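Extracellular ligand-binding receptor (PDB 4ZPJ) probably serves as the substrate-binding component of an ABC transporter, capturing a small solute outside the membrane for uptake. Local coordinates at residues G345-E350 against K370-T375. Numbering follows the deposited sequence.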
loop_
_atom_site.group_PDB
_atom_site.type_symbol
_atom_site.label_atom_id
_atom_site.label_comp_id
_atom_site.label_asym_id
_atom_site.label_seq_id
_atom_site.Cartn_x
_atom_site.Cartn_y
_atom_site.Cartn_z
ATOM N N GLY A 345 4.702 1.190 12.538
ATOM C CA GLY A 345 4.974 1.062 13.945
ATOM C C GLY A 345 6.405 0.705 14.235
ATOM O O GLY A 345 6.935 1.151 15.262
ATOM N N ARG A 346 7.007 -0.083 13.330
ATOM C CA ARG A 346 8.400 -0.505 13.471
ATOM C C ARG A 346 9.329 0.671 13.230
ATOM O O ARG A 346 10.294 0.874 13.937
ATOM C CB ARG A 346 8.793 -1.589 12.456
ATOM C CG ARG A 346 8.693 -3.016 12.883
ATOM C CD ARG A 346 9.495 -3.400 14.134
ATOM N NE ARG A 346 10.938 -3.461 13.972
ATOM C CZ ARG A 346 11.581 -4.431 13.333
ATOM N NH1 ARG A 346 10.934 -5.428 12.750
ATOM N NH2 ARG A 346 12.890 -4.394 13.271
ATOM N N VAL A 347 9.030 1.448 12.210
ATOM C CA VAL A 347 9.762 2.675 11.966
ATOM C C VAL A 347 9.748 3.541 13.240
ATOM O O VAL A 347 10.786 4.050 13.664
ATOM C CB VAL A 347 9.110 3.462 10.824
ATOM C CG1 VAL A 347 9.571 4.896 10.828
ATOM C CG2 VAL A 347 9.389 2.789 9.478
ATOM N N ILE A 348 8.574 3.684 13.862
ATOM C CA ILE A 348 8.434 4.604 14.967
ATOM C C ILE A 348 9.238 4.041 16.075
ATOM O O ILE A 348 10.014 4.742 16.693
ATOM C CB ILE A 348 6.973 4.735 15.395
ATOM C CG1 ILE A 348 6.251 5.609 14.381
ATOM C CG2 ILE A 348 6.882 5.346 16.758
ATOM C CD1 ILE A 348 4.772 5.530 14.467
ATOM N N ALA A 349 9.104 2.735 16.279
ATOM C CA ALA A 349 9.816 2.033 17.349
ATOM C C ALA A 349 11.328 2.096 17.188
ATOM O O ALA A 349 12.030 2.272 18.165
ATOM C CB ALA A 349 9.349 0.586 17.450
ATOM N N GLU A 350 11.821 1.968 15.963
ATOM C CA GLU A 350 13.248 2.024 15.717
ATOM C C GLU A 350 13.745 3.442 15.911
ATOM O O GLU A 350 14.829 3.653 16.464
ATOM C CB GLU A 350 13.576 1.567 14.298
ATOM C CG GLU A 350 13.176 0.136 14.057
ATOM C CD GLU A 350 14.261 -0.884 14.404
ATOM O OE1 GLU A 350 15.456 -0.612 14.194
ATOM O OE2 GLU A 350 13.914 -1.983 14.860
ATOM N N LYS A 370 14.943 9.284 9.249
ATOM C CA LYS A 370 15.634 9.158 7.965
ATOM C C LYS A 370 16.559 7.922 7.880
ATOM O O LYS A 370 16.737 7.330 6.787
ATOM C CB LYS A 370 16.481 10.397 7.619
ATOM C CG LYS A 370 15.688 11.589 7.162
ATOM C CD LYS A 370 16.523 12.598 6.356
ATOM C CE LYS A 370 16.421 12.228 4.890
ATOM N NZ LYS A 370 17.504 12.843 4.093
ATOM N N ALA A 371 17.175 7.579 9.012
ATOM C CA ALA A 371 18.151 6.478 9.085
ATOM C C ALA A 371 17.537 5.116 9.410
ATOM O O ALA A 371 18.230 4.117 9.477
ATOM C CB ALA A 371 19.227 6.826 10.136
ATOM N N VAL A 372 16.233 5.028 9.577
ATOM C CA VAL A 372 15.665 3.757 9.970
ATOM C C VAL A 372 15.883 2.724 8.866
ATOM O O VAL A 372 15.588 2.998 7.695
ATOM C CB VAL A 372 14.168 3.884 10.303
ATOM C CG1 VAL A 372 13.496 2.529 10.329
ATOM C CG2 VAL A 372 14.014 4.541 11.657
ATOM N N GLU A 373 16.315 1.533 9.272
ATOM C CA GLU A 373 16.483 0.411 8.407
ATOM C C GLU A 373 16.316 -0.940 9.134
ATOM O O GLU A 373 16.924 -1.171 10.153
ATOM C CB GLU A 373 17.894 0.483 7.780
ATOM C CG GLU A 373 17.882 -0.087 6.369
ATOM C CD GLU A 373 19.261 -0.452 5.836
ATOM O OE1 GLU A 373 20.095 0.474 5.962
ATOM O OE2 GLU A 373 19.465 -1.622 5.322
ATOM N N PHE A 374 15.568 -1.877 8.564
ATOM C CA PHE A 374 15.432 -3.177 9.203
ATOM C C PHE A 374 14.957 -4.147 8.137
ATOM O O PHE A 374 14.538 -3.727 7.042
ATOM C CB PHE A 374 14.416 -3.112 10.377
ATOM C CG PHE A 374 13.093 -2.519 9.975
ATOM C CD1 PHE A 374 12.079 -3.328 9.553
ATOM C CD2 PHE A 374 12.878 -1.153 10.042
ATOM C CE1 PHE A 374 10.849 -2.809 9.185
ATOM C CE2 PHE A 374 11.662 -0.599 9.658
ATOM C CZ PHE A 374 10.640 -1.431 9.229
ATOM N N THR A 375 15.066 -5.430 8.469
ATOM C CA THR A 375 14.471 -6.517 7.717
ATOM C C THR A 375 13.072 -6.689 8.210
ATOM O O THR A 375 12.882 -7.116 9.331
ATOM C CB THR A 375 15.245 -7.838 7.897
ATOM O OG1 THR A 375 16.567 -7.575 7.543
ATOM C CG2 THR A 375 14.751 -8.932 6.876
#
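The guanidinium of R346 turns one face to the ring of F374, F374 CD1 lying above the rim of that guanidinium face, while its in-plane edge meets E350 OE2; V372 CG1 sits at the ring's own edge. The R346-F374 pair is an off-centre cation-pi contact, R346 CZ standing 4.5 Å from the ring centroid with the two planes 34° apart, and it packs helix 336-354 against strand 373-376 in the periplasmic-binding-protein fold of the leucine-binding protein family. Arginine suits the place because its aliphatic root also serves: R346 CB makes an off-centre CH-pi contact, 4.2 Å from the centroid of the F374 ring. Bends at chi2 and chi3 (-57° and -72°) fold the chain back over the phenylalanine. One helical turn on, E350 fixes the charged end through a salt bridge, R346 NH2 to E350 OE2 at 3.1 Å, nearly straight, with a weak second bond from NE. With an alanine at R346, CB could still touch the ring, but the cation-pi contact would probably be lost and the E350 carboxylate left without this charged mate. Branched valines suit the buried flank, where V347 CG2 approaches F374 CE2 at the ring edge. Beside them, V372 CG2 rests 3.8 Å from the backbone O of V347.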